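Local coordinates for protein pyruvate kinase (Toxoplasma gondii, PDB 3GG8) that catalyses, as a pyruvate kinase, the transfer of phosphate from phosphoenolpyruvate to ADP, yielding pyruvate and ATP in glycolysis, at residues V263-I268 with A300-V305; D234-I239 with I252-E257; L202-E207 with S228-A233; A97-T102 with G274-R279. All coordinates share one frame; numbering follows the deposited sequence.

Interaction 1: residues V263-I268 with A300-V305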
loop_
_atom_site.group_PDB
_atom_site.type_symbol
_atom_site.label_atom_id
_atom_site.label_comp_id
_atom_site.label_asym_id
_atom_site.label_seq_id
_atom_site.Cartn_x
_atom_site.Cartn_y
_atom_site.Cartn_z
ATOM N N VAL C 263 -5.264 31.621 12.568
ATOM C CA VAL C 263 -5.629 31.960 11.188
ATOM C C VAL C 263 -4.395 32.222 10.310
ATOM O O VAL C 263 -4.382 31.894 9.110
ATOM C CB VAL C 263 -6.631 33.145 11.155
ATOM C CG1 VAL C 263 -6.779 33.726 9.754
ATOM C CG2 VAL C 263 -7.975 32.694 11.665
ATOM N N ASN C 264 -3.354 32.796 10.897
ATOM C CA ASN C 264 -2.140 33.009 10.135
ATOM C C ASN C 264 -1.077 31.932 10.350
ATOM O O ASN C 264 0.078 32.141 9.961
ATOM C CB ASN C 264 -1.576 34.416 10.384
ATOM C CG ASN C 264 -2.556 35.513 9.998
ATOM O OD1 ASN C 264 -2.965 35.619 8.847
ATOM N ND2 ASN C 264 -2.941 36.324 10.962
ATOM N N PHE C 265 -1.464 30.781 10.923
ATOM C CA PHE C 265 -0.483 29.764 11.333
ATOM C C PHE C 265 0.526 29.328 10.273
ATOM O O PHE C 265 1.706 29.194 10.579
ATOM C CB PHE C 265 -1.126 28.513 11.956
ATOM C CG PHE C 265 -0.105 27.504 12.450
ATOM C CD1 PHE C 265 0.590 27.720 13.640
ATOM C CD2 PHE C 265 0.194 26.358 11.698
ATOM C CE1 PHE C 265 1.561 26.794 14.083
ATOM C CE2 PHE C 265 1.160 25.417 12.143
ATOM C CZ PHE C 265 1.845 25.642 13.328
ATOM N N ASP C 266 0.068 29.078 9.044
ATOM C CA ASP C 266 0.945 28.533 8.006
ATOM C C ASP C 266 2.067 29.501 7.623
ATOM O O ASP C 266 3.219 29.095 7.483
ATOM C CB ASP C 266 0.135 28.098 6.785
ATOM C CG ASP C 266 -0.727 26.862 7.063
ATOM O OD1 ASP C 266 -0.252 25.910 7.702
ATOM O OD2 ASP C 266 -1.890 26.832 6.636
ATOM N N GLU C 267 1.727 30.778 7.477
ATOM C CA GLU C 267 2.713 31.809 7.174
ATOM C C GLU C 267 3.634 32.056 8.387
ATOM O O GLU C 267 4.843 32.271 8.221
ATOM C CB GLU C 267 2.010 33.090 6.710
ATOM C CG GLU C 267 2.912 34.139 6.002
ATOM C CD GLU C 267 2.244 35.532 5.878
ATOM O OE1 GLU C 267 1.042 35.661 6.228
ATOM O OE2 GLU C 267 2.926 36.495 5.453
ATOM N N ILE C 268 3.075 32.004 9.596
ATOM C CA ILE C 268 3.885 32.070 10.824
ATOM C C ILE C 268 4.895 30.904 10.877
ATOM O O ILE C 268 6.089 31.118 11.050
ATOM C CB ILE C 268 3.001 32.088 12.091
ATOM C CG1 ILE C 268 2.209 33.394 12.184
ATOM C CG2 ILE C 268 3.835 31.858 13.358
ATOM C CD1 ILE C 268 1.015 33.319 13.151
ATOM N N ALA C 300 1.009 18.442 13.809
ATOM C CA ALA C 300 1.113 17.718 12.546
ATOM C C ALA C 300 1.837 18.551 11.483
ATOM O O ALA C 300 2.737 18.058 10.811
ATOM C CB ALA C 300 -0.256 17.302 12.073
ATOM N N LYS C 301 1.448 19.818 11.362
ATOM C CA LYS C 301 2.028 20.761 10.400
ATOM C C LYS C 301 3.510 21.046 10.659
ATOM O O LYS C 301 4.307 21.128 9.717
ATOM C CB LYS C 301 1.232 22.073 10.402
ATOM C CG LYS C 301 -0.145 21.963 9.738
ATOM C CD LYS C 301 -0.947 23.250 9.951
ATOM C CE LYS C 301 -2.247 23.222 9.155
ATOM N NZ LYS C 301 -1.991 23.436 7.717
ATOM N N CYS C 302 3.864 21.212 11.932
ATOM C CA CYS C 302 5.263 21.293 12.346
ATOM C C CYS C 302 6.044 20.036 11.983
ATOM O O CYS C 302 7.143 20.130 11.443
ATOM C CB CYS C 302 5.374 21.578 13.852
ATOM S SG CYS C 302 4.846 23.280 14.254
ATOM N N ASN C 303 5.475 18.870 12.289
ATOM C CA ASN C 303 6.096 17.598 11.956
ATOM C C ASN C 303 6.412 17.509 10.460
ATOM O O ASN C 303 7.536 17.198 10.082
ATOM C CB ASN C 303 5.190 16.413 12.346
ATOM C CG ASN C 303 5.126 16.157 13.856
ATOM O OD1 ASN C 303 4.272 15.392 14.300
ATOM N ND2 ASN C 303 6.012 16.786 14.646
ATOM N N VAL C 304 5.419 17.796 9.624
ATOM C CA VAL C 304 5.509 17.572 8.178
ATOM C C VAL C 304 6.619 18.399 7.529
ATOM O O VAL C 304 7.143 18.041 6.459
ATOM C CB VAL C 304 4.150 17.830 7.479
ATOM C CG1 VAL C 304 4.310 17.849 5.976
ATOM C CG2 VAL C 304 3.148 16.755 7.861
ATOM N N VAL C 305 6.984 19.487 8.197
ATOM C CA VAL C 305 7.924 20.444 7.661
ATOM C C VAL C 305 9.263 20.367 8.413
ATOM O O VAL C 305 10.245 21.025 8.038
ATOM C CB VAL C 305 7.263 21.857 7.651
ATOM C CG1 VAL C 305 7.657 22.705 8.867
ATOM C CG2 VAL C 305 7.513 22.555 6.327
#
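A chi1 of -177° places CG of F265 opposite its own backbone N and sends the ring out toward helix 288-305. K301 comes the other way, extended as far as CE, then bent at the last torsion (chi4 -75°), which turns NZ to D266. The two side chains slide past one another in opposite directions: K301 CD lies 3.7 Å from F265 CE2, in an oblique approach to the ring. C302 comes at the ring's edge, its SG 3.9 Å from F265 CZ and 5.3 Å from the F265 ring centroid, a sulfur-aromatic contact 85° off the ring normal. Outside this apolar layer, K301 NZ donates to the syn lone pair of D266 OD1 at 3.0 Å in a salt bridge, with the two side chains crossing at about a right angle. The same lysine thus spends its methylenes on the phenyl ring and its ammonium on the carboxylate, on the exposed side of the contact. On the inner side, both F265 and C302 touch I275 of strand 275-278. Two helices, one before and one after this strand, packed side by side over it, apolar inside and charged outside, are what the outer layer of a (beta/alpha)8 barrel looks like.

Interaction 2: residues D234-I239 with I252-E257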
loop_
_atom_site.group_PDB
_atom_site.type_symbol
_atom_site.label_atom_id
_atom_site.label_comp_id
_atom_site.label_asym_id
_atom_site.label_seq_id
_atom_site.Cartn_x
_atom_site.Cartn_y
_atom_site.Cartn_z
ATOM N N ASP C 234 4.486 38.826 9.858
ATOM C CA ASP C 234 5.232 40.091 9.980
ATOM C C ASP C 234 5.861 40.269 11.363
ATOM O O ASP C 234 6.872 40.969 11.505
ATOM C CB ASP C 234 4.337 41.296 9.712
ATOM C CG ASP C 234 3.992 41.451 8.254
ATOM O OD1 ASP C 234 2.842 41.843 7.983
ATOM O OD2 ASP C 234 4.856 41.176 7.384
ATOM N N ASP C 235 5.258 39.657 12.379
ATOM C CA ASP C 235 5.834 39.680 13.718
ATOM C C ASP C 235 7.158 38.916 13.718
ATOM O O ASP C 235 8.140 39.374 14.305
ATOM C CB ASP C 235 4.870 39.074 14.746
ATOM C CG ASP C 235 3.592 39.892 14.930
ATOM O OD1 ASP C 235 3.639 41.126 14.820
ATOM O OD2 ASP C 235 2.534 39.297 15.227
ATOM N N VAL C 236 7.180 37.765 13.040
ATOM C CA VAL C 236 8.377 36.918 12.956
ATOM C C VAL C 236 9.487 37.574 12.124
ATOM O O VAL C 236 10.645 37.562 12.530
ATOM C CB VAL C 236 8.075 35.524 12.374
ATOM C CG1 VAL C 236 9.313 34.649 12.464
ATOM C CG2 VAL C 236 6.846 34.849 13.082
ATOM N N ARG C 237 9.119 38.113 10.956
ATOM C CA ARG C 237 10.049 38.860 10.094
ATOM C C ARG C 237 10.663 40.044 10.841
ATOM O O ARG C 237 11.839 40.389 10.644
ATOM C CB ARG C 237 9.350 39.340 8.801
ATOM C CG ARG C 237 8.989 38.207 7.841
ATOM C CD ARG C 237 8.490 38.680 6.481
ATOM N NE ARG C 237 7.047 38.921 6.468
ATOM C CZ ARG C 237 6.109 37.986 6.285
ATOM N NH1 ARG C 237 6.428 36.713 6.095
ATOM N NH2 ARG C 237 4.834 38.326 6.299
ATOM N N TYR C 238 9.856 40.656 11.698
ATOM C CA TYR C 238 10.284 41.795 12.493
ATOM C C TYR C 238 11.370 41.415 13.491
ATOM O O TYR C 238 12.393 42.099 13.577
ATOM C CB TYR C 238 9.087 42.463 13.194
ATOM C CG TYR C 238 9.516 43.608 14.067
ATOM C CD1 TYR C 238 10.122 44.738 13.516
ATOM C CD2 TYR C 238 9.354 43.551 15.443
ATOM C CE1 TYR C 238 10.546 45.791 14.326
ATOM C CE2 TYR C 238 9.770 44.589 16.256
ATOM C CZ TYR C 238 10.367 45.699 15.702
ATOM O OH TYR C 238 10.781 46.727 16.520
ATOM N N ILE C 239 11.158 40.314 14.228
ATOM C CA ILE C 239 12.184 39.811 15.141
ATOM C C ILE C 239 13.486 39.416 14.411
ATOM O O ILE C 239 14.583 39.732 14.890
ATOM C CB ILE C 239 11.692 38.646 16.006
ATOM C CG1 ILE C 239 10.455 39.064 16.804
ATOM C CG2 ILE C 239 12.818 38.187 16.949
ATOM C CD1 ILE C 239 9.518 37.946 17.123
ATOM N N ILE C 252 13.870 31.585 16.272
ATOM C CA ILE C 252 12.613 32.231 16.652
ATOM C C ILE C 252 11.485 31.218 16.815
ATOM O O ILE C 252 11.211 30.440 15.899
ATOM C CB ILE C 252 12.218 33.332 15.620
ATOM C CG1 ILE C 252 13.362 34.339 15.457
ATOM C CG2 ILE C 252 10.941 34.096 16.056
ATOM C CD1 ILE C 252 13.146 35.317 14.325
ATOM N N ILE C 253 10.838 31.237 17.983
ATOM C CA ILE C 253 9.766 30.281 18.313
ATOM C C ILE C 253 8.477 31.034 18.668
ATOM O O ILE C 253 8.231 31.317 19.838
ATOM C CB ILE C 253 10.148 29.345 19.500
ATOM C CG1 ILE C 253 11.479 28.614 19.258
ATOM C CG2 ILE C 253 8.990 28.373 19.829
ATOM C CD1 ILE C 253 11.459 27.584 18.094
ATOM N N PRO C 254 7.662 31.381 17.660
ATOM C CA PRO C 254 6.419 32.094 17.934
ATOM C C PRO C 254 5.480 31.288 18.836
ATOM O O PRO C 254 5.377 30.061 18.691
ATOM C CB PRO C 254 5.793 32.260 16.542
ATOM C CG PRO C 254 6.917 32.146 15.605
ATOM C CD PRO C 254 7.849 31.159 16.216
ATOM N N LYS C 255 4.832 31.988 19.764
ATOM C CA LYS C 255 3.825 31.402 20.631
ATOM C C LYS C 255 2.434 31.680 20.038
ATOM O O LYS C 255 2.078 32.834 19.750
ATOM C CB LYS C 255 3.948 31.968 22.057
ATOM C CG LYS C 255 5.180 31.467 22.820
ATOM C CD LYS C 255 5.471 32.253 24.105
ATOM C CE LYS C 255 4.396 32.078 25.136
ATOM N NZ LYS C 255 4.830 32.786 26.381
ATOM N N ILE C 256 1.671 30.612 19.821
ATOM C CA ILE C 256 0.347 30.746 19.226
ATOM C C ILE C 256 -0.614 30.741 20.390
ATOM O O ILE C 256 -0.695 29.740 21.115
ATOM C CB ILE C 256 0.005 29.611 18.213
ATOM C CG1 ILE C 256 1.100 29.450 17.140
ATOM C CG2 ILE C 256 -1.410 29.820 17.569
ATOM C CD1 ILE C 256 1.365 30.673 16.228
ATOM N N GLU C 257 -1.311 31.869 20.568
ATOM C CA GLU C 257 -2.147 32.125 21.745
ATOM C C GLU C 257 -3.560 32.635 21.452
ATOM O O GLU C 257 -4.396 32.659 22.362
ATOM C CB GLU C 257 -1.476 33.119 22.688
ATOM C CG GLU C 257 0.020 32.919 22.898
ATOM C CD GLU C 257 0.527 33.641 24.116
ATOM O OE1 GLU C 257 1.634 34.192 24.074
ATOM O OE2 GLU C 257 -0.182 33.655 25.133
#
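V236 presents its two methyls to two different residues of strand 252-256. CG2 meets P254 CG at 3.7 Å, the valine crossing the proline ring at about a right angle, while CG1 rests 4.0 Å from I252 CG2. The forked end of V236 therefore spans the alternate residues I252 and P254, whose CB atoms both face the helix; I253, between them, points away. The reciprocal bump is the delta methyl of I252. Extended by its second torsion (chi2 171°), it enters the shallow groove between V236 and I239 on the helix surface, where I252 CD1 lies 3.8 Å from V236 O and 3.9 Å from I239 CG2. I252 CD1 also comes within 4.0 Å of I239 CB, so the methyl is seated against the base of that branched side chain as well as its branch. No hydrogen bond links the two segments; the contact is made by apolar packing, with all four touching residues buried. The axes of the helix and strand segments approach to 9.7 Å and run roughly antiparallel, at 148°. R237, whose CB points away from the strand, grips D234 OD2 side-on through NE and NH2, and it also reaches E267 and E271 of helix 265-271. Strand 224-227, helix 233-243 and strand 251-256 form one beta-alpha-beta unit here: I239 continues onto A227 of the first strand, V236 leans on E271, and P254 passes on to I268 of the next helix and I275 of the next strand.

Interaction 3: residues L202-E207 with S228-A233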
loop_
_atom_site.group_PDB
_atom_site.type_symbol
_atom_site.label_atom_id
_atom_site.label_comp_id
_atom_site.label_asym_id
_atom_site.label_seq_id
_atom_site.Cartn_x
_atom_site.Cartn_y
_atom_site.Cartn_z
ATOM N N LEU C 202 -2.102 45.853 19.507
ATOM C CA LEU C 202 -0.931 46.201 20.299
ATOM C C LEU C 202 0.281 45.519 19.689
ATOM O O LEU C 202 0.166 44.392 19.185
ATOM C CB LEU C 202 -1.112 45.729 21.749
ATOM C CG LEU C 202 -2.260 46.339 22.555
ATOM C CD1 LEU C 202 -2.301 45.710 23.919
ATOM C CD2 LEU C 202 -2.141 47.873 22.647
ATOM N N PRO C 203 1.440 46.202 19.711
ATOM C CA PRO C 203 2.687 45.633 19.218
ATOM C C PRO C 203 3.047 44.346 19.946
ATOM O O PRO C 203 3.049 44.297 21.175
ATOM C CB PRO C 203 3.726 46.736 19.508
ATOM C CG PRO C 203 3.103 47.654 20.480
ATOM C CD PRO C 203 1.628 47.591 20.185
ATOM N N VAL C 204 3.320 43.310 19.166
ATOM C CA VAL C 204 3.726 42.021 19.672
ATOM C C VAL C 204 5.097 42.134 20.326
ATOM O O VAL C 204 5.320 41.579 21.392
ATOM C CB VAL C 204 3.644 40.931 18.563
ATOM C CG1 VAL C 204 4.376 39.639 18.983
ATOM C CG2 VAL C 204 2.169 40.614 18.253
ATOM N N ILE C 205 5.996 42.894 19.710
ATOM C CA ILE C 205 7.302 43.154 20.290
ATOM C C ILE C 205 7.339 44.662 20.535
ATOM O O ILE C 205 7.645 45.428 19.620
ATOM C CB ILE C 205 8.470 42.680 19.339
ATOM C CG1 ILE C 205 8.419 41.167 19.063
ATOM C CG2 ILE C 205 9.839 43.074 19.873
ATOM C CD1 ILE C 205 8.635 40.222 20.288
ATOM N N GLY C 206 7.007 45.074 21.764
ATOM C CA GLY C 206 7.086 46.472 22.188
ATOM C C GLY C 206 8.516 46.921 22.453
ATOM O O GLY C 206 9.458 46.187 22.162
ATOM N N GLU C 207 8.694 48.125 22.992
ATOM C CA GLU C 207 10.043 48.625 23.289
ATOM C C GLU C 207 10.747 47.798 24.366
ATOM O O GLU C 207 11.962 47.575 24.304
ATOM C CB GLU C 207 10.010 50.096 23.718
ATOM C CG GLU C 207 10.139 51.112 22.579
ATOM C CD GLU C 207 11.413 50.928 21.737
ATOM O OE1 GLU C 207 12.459 50.450 22.254
ATOM O OE2 GLU C 207 11.355 51.264 20.542
ATOM N N SER C 228 5.842 35.854 22.774
ATOM C CA SER C 228 4.457 35.676 23.197
ATOM C C SER C 228 3.472 36.318 22.225
ATOM O O SER C 228 3.788 37.331 21.592
ATOM C CB SER C 228 4.269 36.205 24.622
ATOM O OG SER C 228 5.010 35.394 25.510
ATOM N N PHE C 229 2.298 35.692 22.080
ATOM C CA PHE C 229 1.162 36.291 21.374
ATOM C C PHE C 229 1.454 36.708 19.925
ATOM O O PHE C 229 1.145 37.837 19.522
ATOM C CB PHE C 229 0.637 37.503 22.176
ATOM C CG PHE C 229 -0.852 37.703 22.081
ATOM C CD1 PHE C 229 -1.722 36.930 22.840
ATOM C CD2 PHE C 229 -1.385 38.679 21.252
ATOM C CE1 PHE C 229 -3.109 37.122 22.762
ATOM C CE2 PHE C 229 -2.769 38.868 21.172
ATOM C CZ PHE C 229 -3.621 38.091 21.926
ATOM N N VAL C 230 2.039 35.817 19.125
ATOM C CA VAL C 230 2.313 36.171 17.731
ATOM C C VAL C 230 1.024 36.105 16.914
ATOM O O VAL C 230 0.319 35.089 16.926
ATOM C CB VAL C 230 3.421 35.304 17.097
ATOM C CG1 VAL C 230 3.435 35.476 15.581
ATOM C CG2 VAL C 230 4.781 35.669 17.686
ATOM N N GLN C 231 0.717 37.200 16.221
ATOM C CA GLN C 231 -0.550 37.322 15.517
ATOM C C GLN C 231 -0.432 37.247 13.993
ATOM O O GLN C 231 -1.436 37.014 13.309
ATOM C CB GLN C 231 -1.271 38.600 15.941
ATOM C CG GLN C 231 -1.804 38.550 17.351
ATOM C CD GLN C 231 -2.748 39.695 17.649
ATOM O OE1 GLN C 231 -3.930 39.475 17.943
ATOM N NE2 GLN C 231 -2.237 40.927 17.579
ATOM N N SER C 232 0.780 37.446 13.467
ATOM C CA SER C 232 1.031 37.400 12.017
ATOM C C SER C 232 2.508 37.144 11.708
ATOM O O SER C 232 3.376 37.385 12.546
ATOM C CB SER C 232 0.614 38.716 11.368
ATOM O OG SER C 232 1.637 39.684 11.495
ATOM N N ALA C 233 2.804 36.689 10.492
ATOM C CA ALA C 233 4.189 36.395 10.122
ATOM C C ALA C 233 5.083 37.645 10.034
ATOM O O ALA C 233 6.298 37.530 10.127
ATOM C CB ALA C 233 4.238 35.591 8.832
HETATM O O HOH W 1 -0.255 43.454 16.731
#
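V204 carries this contact, pointing into the turn made by S228 to Q231. Its CB is already 4.1 Å from F229 O. From there the side chain forks. CG1, set opposite the valine's own backbone N (chi1 167°), runs between two successive carbonyls, 3.5 Å from S228 O and 3.7 Å from F229 O, and meets V230 CG2 at 4.2 Å. CG2 presses closer still, 3.2 Å from F229 O, and lies over the backbone leading to Q231 N at 4.2 Å. V204 also packs against D235, whose OD2 accepts from the backbone N of Q231 and of S232. F229 has a left-handed backbone conformation (phi 57°, psi 50°), part of the bend that turns both carbonyls toward the valine. No direct hydrogen bond crosses the contact. At its margin a water donates to L202 O at 2.7 Å and accepts a weak bond, at 3.3 Å, from Q231 NE2, whose amide is chiefly held by N258 and V200. Two loops meet here: one enters helix 207-217, the other leaves strand 224-227 at its C-terminal end, the end of a (beta/alpha)8 barrel where the active site of such enzymes is typically found.

Interaction 4: residues A97-T102 with G274-R279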
loop_
_atom_site.group_PDB
_atom_site.type_symbol
_atom_site.label_atom_id
_atom_site.label_comp_id
_atom_site.label_asym_id
_atom_site.label_seq_id
_atom_site.Cartn_x
_atom_site.Cartn_y
_atom_site.Cartn_z
ATOM N N ALA C 97 20.053 24.371 26.244
ATOM C CA ALA C 97 19.762 25.595 25.497
ATOM C C ALA C 97 19.035 26.561 26.411
ATOM O O ALA C 97 18.370 26.152 27.368
ATOM C CB ALA C 97 18.941 25.300 24.256
ATOM N N ILE C 98 19.184 27.844 26.109
ATOM C CA ILE C 98 18.529 28.919 26.847
ATOM C C ILE C 98 17.527 29.625 25.925
ATOM O O ILE C 98 17.870 30.043 24.820
ATOM C CB ILE C 98 19.571 29.883 27.455
ATOM C CG1 ILE C 98 20.491 29.107 28.418
ATOM C CG2 ILE C 98 18.892 31.040 28.181
ATOM C CD1 ILE C 98 21.675 29.916 28.934
ATOM N N LEU C 99 16.271 29.667 26.377
ATOM C CA LEU C 99 15.161 30.267 25.653
ATOM C C LEU C 99 14.671 31.522 26.403
ATOM O O LEU C 99 14.287 31.419 27.570
ATOM C CB LEU C 99 14.038 29.208 25.512
ATOM C CG LEU C 99 12.697 29.494 24.803
ATOM C CD1 LEU C 99 12.304 28.369 23.839
ATOM C CD2 LEU C 99 11.551 29.726 25.786
ATOM N N LEU C 100 14.724 32.699 25.757
ATOM C CA LEU C 100 14.084 33.916 26.283
ATOM C C LEU C 100 12.609 33.953 25.844
ATOM O O LEU C 100 12.315 33.907 24.652
ATOM C CB LEU C 100 14.814 35.161 25.772
ATOM C CG LEU C 100 14.527 36.562 26.326
ATOM C CD1 LEU C 100 15.598 37.515 25.846
ATOM C CD2 LEU C 100 13.156 37.104 25.928
ATOM N N ASP C 101 11.690 34.008 26.802
ATOM C CA ASP C 101 10.250 34.069 26.505
ATOM C C ASP C 101 9.747 35.486 26.798
ATOM O O ASP C 101 9.683 35.903 27.951
ATOM C CB ASP C 101 9.481 33.018 27.324
ATOM C CG ASP C 101 7.990 32.940 26.958
ATOM O OD1 ASP C 101 7.381 33.992 26.626
ATOM O OD2 ASP C 101 7.407 31.825 27.024
ATOM N N THR C 102 9.398 36.224 25.749
ATOM C CA THR C 102 9.094 37.648 25.895
ATOM C C THR C 102 7.785 37.890 26.684
ATOM O O THR C 102 6.888 37.013 26.744
ATOM C CB THR C 102 9.058 38.383 24.526
ATOM O OG1 THR C 102 8.010 37.843 23.732
ATOM C CG2 THR C 102 10.390 38.238 23.759
ATOM N N GLY C 274 10.370 27.244 14.604
ATOM C CA GLY C 274 9.600 26.270 15.383
ATOM C C GLY C 274 8.455 26.984 16.070
ATOM O O GLY C 274 8.356 28.209 15.992
ATOM N N ILE C 275 7.599 26.221 16.740
ATOM C CA ILE C 275 6.353 26.745 17.305
ATOM C C ILE C 275 6.212 26.358 18.781
ATOM O O ILE C 275 6.632 25.265 19.189
ATOM C CB ILE C 275 5.095 26.240 16.477
ATOM C CG1 ILE C 275 5.047 26.859 15.062
ATOM C CG2 ILE C 275 3.752 26.428 17.248
ATOM C CD1 ILE C 275 5.070 28.410 15.006
ATOM N N MET C 276 5.637 27.260 19.576
ATOM C CA MET C 276 5.188 26.917 20.917
ATOM C C MET C 276 3.659 27.054 20.972
ATOM O O MET C 276 3.107 28.112 20.649
ATOM C CB MET C 276 5.895 27.769 21.980
ATOM C CG MET C 276 5.463 27.448 23.408
ATOM S SD MET C 276 6.199 28.447 24.699
ATOM C CE MET C 276 7.970 28.251 24.393
ATOM N N ILE C 277 2.982 25.959 21.313
ATOM C CA ILE C 277 1.534 25.929 21.435
ATOM C C ILE C 277 1.144 26.230 22.893
ATOM O O ILE C 277 1.428 25.438 23.794
ATOM C CB ILE C 277 0.975 24.540 21.014
ATOM C CG1 ILE C 277 1.444 24.155 19.607
ATOM C CG2 ILE C 277 -0.576 24.478 21.156
ATOM C CD1 ILE C 277 1.128 22.723 19.236
ATOM N N ALA C 278 0.522 27.388 23.124
ATOM C CA ALA C 278 0.075 27.787 24.456
ATOM C C ALA C 278 -1.401 27.447 24.607
ATOM O O ALA C 278 -2.269 28.300 24.357
ATOM C CB ALA C 278 0.304 29.283 24.678
ATOM N N ARG C 279 -1.673 26.207 25.028
ATOM C CA ARG C 279 -3.043 25.692 25.154
ATOM C C ARG C 279 -3.931 26.509 26.068
ATOM O O ARG C 279 -5.053 26.800 25.704
ATOM C CB ARG C 279 -3.065 24.234 25.642
ATOM C CG ARG C 279 -2.532 23.207 24.660
ATOM C CD ARG C 279 -1.131 22.771 25.061
ATOM N NE ARG C 279 -1.067 22.302 26.446
ATOM C CZ ARG C 279 -1.433 21.088 26.852
ATOM N NH1 ARG C 279 -1.901 20.194 25.990
ATOM N NH2 ARG C 279 -1.324 20.766 28.138
#
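L99 and M276 meet tip to tip across the inside of the barrel, CD2 of L99 being 4.1 Å from CE of M276. The methionine is extended over its first two torsions and bent at the last (chi3 -54°), which swings its methyl across to the leucine and leaves the sulfur beside D101. There M276 SD lies 4.3 Å from D101 OD2, a loose approach without a hydrogen bond. The next shell surrounds these groups. L99 is flanked by F224 and A226 of strand 224-227, and M276 by A226, by I253 and K255 of strand 251-256, and by I310 and A312 of strand 309-312. D101 OD2 is taken up in salt bridges by R66 and K255. Strands 97-101 and 275-278 are not neighbours in the sheet, since strands 224-227 and 251-256 come between them; the CA atoms of D101 and M276, the nearest pair, are 10.4 Å apart. Side chains reaching inward from both strands bridge that distance, burying just 87 Å² in all. Thioether and isobutyl group thus make a small apolar contact, next to which the carboxylate of D101 is ion-paired, so that the barrel interior changes character within two residues of one strand.

Overall arrangement
All four contacts belong to the barrel; three run from its interior outward, and the fourth lies at its strand ends. Interaction 4 is the innermost, with side chains meeting inside the ring of strands; interaction 2 is a buried helix-on-sheet contact, and interaction 1 joins two helices of the outer layer. Chemistry follows place: interaction 2 is purely apolar, interaction 4 sets methyls beside a buried ion-paired carboxylate, interaction 3 packs valine methyls on carbonyls with a water at the margin, and interaction 1 adds a salt bridge near the surface. Interactions 2 and 4 share the sheet, where P254 O bonds to M276 N. K255 reaches S228 of interaction 3, and N264 of interaction 1 bonds to Q231.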